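CARDB domain-containing protein (Pyrococcus furiosus, PDB 3IDU) is of unknown function but carries a CARDB domain, an all-beta module that binds two manganese ions here. Local coordinates at residues Tyr37-Lys42 against Lys64-Ser69. Sequence-based numbering, arbitrary orientation.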
loop_
_atom_site.group_PDB
_atom_site.type_symbol
_atom_site.label_atom_id
_atom_site.label_comp_id
_atom_site.label_asym_id
_atom_site.label_seq_id
_atom_site.Cartn_x
_atom_site.Cartn_y
_atom_site.Cartn_z
ATOM N N TYR A 37 -4.477 2.999 10.223
ATOM C CA TYR A 37 -3.754 2.051 9.383
ATOM C C TYR A 37 -2.566 2.714 8.718
ATOM O O TYR A 37 -2.502 3.936 8.621
ATOM C CB TYR A 37 -4.668 1.470 8.301
ATOM C CG TYR A 37 -5.741 0.551 8.832
ATOM C CD1 TYR A 37 -6.932 1.058 9.352
ATOM C CD2 TYR A 37 -5.551 -0.828 8.843
ATOM C CE1 TYR A 37 -7.909 0.206 9.871
ATOM C CE2 TYR A 37 -6.517 -1.685 9.359
ATOM C CZ TYR A 37 -7.691 -1.163 9.872
ATOM O OH TYR A 37 -8.638 -2.013 10.395
ATOM N N GLU A 38 -1.618 1.902 8.268
ATOM C CA GLU A 38 -0.444 2.433 7.597
ATOM C C GLU A 38 -0.221 1.721 6.277
ATOM O O GLU A 38 -0.330 0.496 6.188
ATOM C CB GLU A 38 0.807 2.269 8.466
ATOM C CG GLU A 38 0.689 2.856 9.863
ATOM C CD GLU A 38 2.003 2.819 10.616
ATOM O OE1 GLU A 38 2.656 1.753 10.622
ATOM O OE2 GLU A 38 2.380 3.851 11.209
ATOM N N VAL A 39 0.078 2.501 5.248
ATOM C CA VAL A 39 0.359 1.942 3.939
ATOM C C VAL A 39 1.856 2.142 3.738
ATOM O O VAL A 39 2.336 3.272 3.701
ATOM C CB VAL A 39 -0.420 2.674 2.828
ATOM C CG1 VAL A 39 -0.048 2.092 1.473
ATOM C CG2 VAL A 39 -1.928 2.530 3.066
ATOM N N HIS A 40 2.592 1.037 3.653
ATOM C CA HIS A 40 4.035 1.086 3.454
ATOM C C HIS A 40 4.337 0.939 1.965
ATOM O O HIS A 40 4.143 -0.130 1.391
ATOM C CB HIS A 40 4.718 -0.041 4.238
ATOM C CG HIS A 40 4.633 0.120 5.724
ATOM N ND1 HIS A 40 5.748 0.205 6.529
ATOM C CD2 HIS A 40 3.564 0.248 6.547
ATOM C CE1 HIS A 40 5.371 0.381 7.784
ATOM N NE2 HIS A 40 4.051 0.411 7.822
ATOM N N VAL A 41 4.799 2.020 1.344
ATOM C CA VAL A 41 5.121 2.001 -0.082
ATOM C C VAL A 41 6.639 2.049 -0.221
ATOM O O VAL A 41 7.300 2.910 0.363
ATOM C CB VAL A 41 4.459 3.198 -0.819
ATOM C CG1 VAL A 41 5.024 4.514 -0.306
ATOM C CG2 VAL A 41 4.661 3.070 -2.322
ATOM N N LYS A 42 7.196 1.114 -0.987
ATOM C CA LYS A 42 8.641 1.060 -1.151
ATOM C C LYS A 42 9.074 0.977 -2.603
ATOM O O LYS A 42 8.314 0.544 -3.469
ATOM C CB LYS A 42 9.193 -0.159 -0.402
ATOM C CG LYS A 42 8.577 -0.344 0.979
ATOM C CD LYS A 42 8.914 -1.687 1.607
ATOM C CE LYS A 42 10.340 -1.727 2.130
ATOM N NZ LYS A 42 10.591 -2.956 2.953
ATOM N N LYS A 64 -9.059 6.410 -0.242
ATOM C CA LYS A 64 -8.125 7.524 -0.185
ATOM C C LYS A 64 -7.056 7.401 -1.255
ATOM O O LYS A 64 -6.712 6.300 -1.681
ATOM C CB LYS A 64 -7.476 7.584 1.202
ATOM C CG LYS A 64 -6.691 8.856 1.493
ATOM C CD LYS A 64 -6.192 8.853 2.930
ATOM C CE LYS A 64 -5.381 10.100 3.252
ATOM N NZ LYS A 64 -4.869 10.085 4.653
ATOM N N ASN A 65 -6.540 8.542 -1.698
ATOM C CA ASN A 65 -5.503 8.536 -2.713
ATOM C C ASN A 65 -4.348 9.454 -2.352
ATOM O O ASN A 65 -4.520 10.463 -1.664
ATOM C CB ASN A 65 -6.086 8.906 -4.086
ATOM C CG ASN A 65 -6.932 10.153 -4.047
ATOM O OD1 ASN A 65 -6.461 11.226 -3.666
ATOM N ND2 ASN A 65 -8.195 10.024 -4.452
ATOM N N TRP A 66 -3.163 9.065 -2.807
ATOM C CA TRP A 66 -1.928 9.800 -2.566
ATOM C C TRP A 66 -1.123 9.841 -3.852
ATOM O O TRP A 66 -1.256 8.975 -4.715
ATOM C CB TRP A 66 -1.051 9.080 -1.546
ATOM C CG TRP A 66 -1.573 8.958 -0.162
ATOM C CD1 TRP A 66 -1.274 9.764 0.897
ATOM C CD2 TRP A 66 -2.390 7.905 0.353
ATOM N NE1 TRP A 66 -1.842 9.271 2.043
ATOM C CE2 TRP A 66 -2.538 8.131 1.738
ATOM C CE3 TRP A 66 -3.013 6.788 -0.222
ATOM C CZ2 TRP A 66 -3.278 7.279 2.562
ATOM C CZ3 TRP A 66 -3.747 5.942 0.593
ATOM C CH2 TRP A 66 -3.875 6.194 1.974
ATOM N N THR A 67 -0.268 10.847 -3.953
ATOM C CA THR A 67 0.636 10.995 -5.082
ATOM C C THR A 67 1.983 11.086 -4.379
ATOM O O THR A 67 2.235 12.050 -3.655
ATOM C CB THR A 67 0.362 12.301 -5.858
ATOM O OG1 THR A 67 -0.853 12.169 -6.604
ATOM C CG2 THR A 67 1.507 12.618 -6.806
ATOM N N VAL A 68 2.844 10.087 -4.559
ATOM C CA VAL A 68 4.130 10.115 -3.876
ATOM C C VAL A 68 5.330 9.927 -4.783
ATOM O O VAL A 68 5.202 9.519 -5.936
ATOM C CB VAL A 68 4.214 9.033 -2.772
ATOM C CG1 VAL A 68 3.022 9.145 -1.841
ATOM C CG2 VAL A 68 4.294 7.656 -3.394
ATOM N N SER A 69 6.497 10.258 -4.242
ATOM C CA SER A 69 7.747 10.099 -4.955
ATOM C C SER A 69 8.581 9.167 -4.099
ATOM O O SER A 69 8.442 9.153 -2.875
ATOM C CB SER A 69 8.468 11.440 -5.115
ATOM O OG SER A 69 8.795 11.985 -3.849
#
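W66 reaches from strand 61-70 toward V39 on strand 35-43, the indole ending at one of its methyls. W66 CB lies 4.1 Å from V68 CG1, a methyl of its own strand. CG stands opposite the backbone C (chi1 -65°) and the ring is turned nearly square to the plane of CA, CB and CG (chi2 -97°), which carries the six-membered half toward the facing sheet. One face of that half takes the aliphatic chain of K64, whose CG sits 3.8 Å above the ring plane, offset toward the rim. At the tip, W66 CH2 meets V39 CG2 at 4.3 Å, the methyl approaching the ring obliquely. V54 and V56 of strand 49-58 and L78 of strand 75-82 also touch the W66 side chain.

Two residues along, V41 and V68 meet methyl to methyl, V41 CG1 lying 4.5 Å from V68 CG2. The two strands run the same way here, but they belong to different sheets: V39 and W66 are 10.5 Å apart at their CA atoms, so side chains alone bridge the gap. In this beta sandwich, as expected for an E-set domain, 61-70 is an outermost strand; V39 and V41 are buried, W66 and V68 partly exposed. The side chain of V41 comes within about 9 Å of a manganese ion. Both meetings are carbon on carbon and no hydrogen bond crosses, so hydrophobic burial and dispersion join the segments over a modest 105 Å², without a directional bond to fix the register.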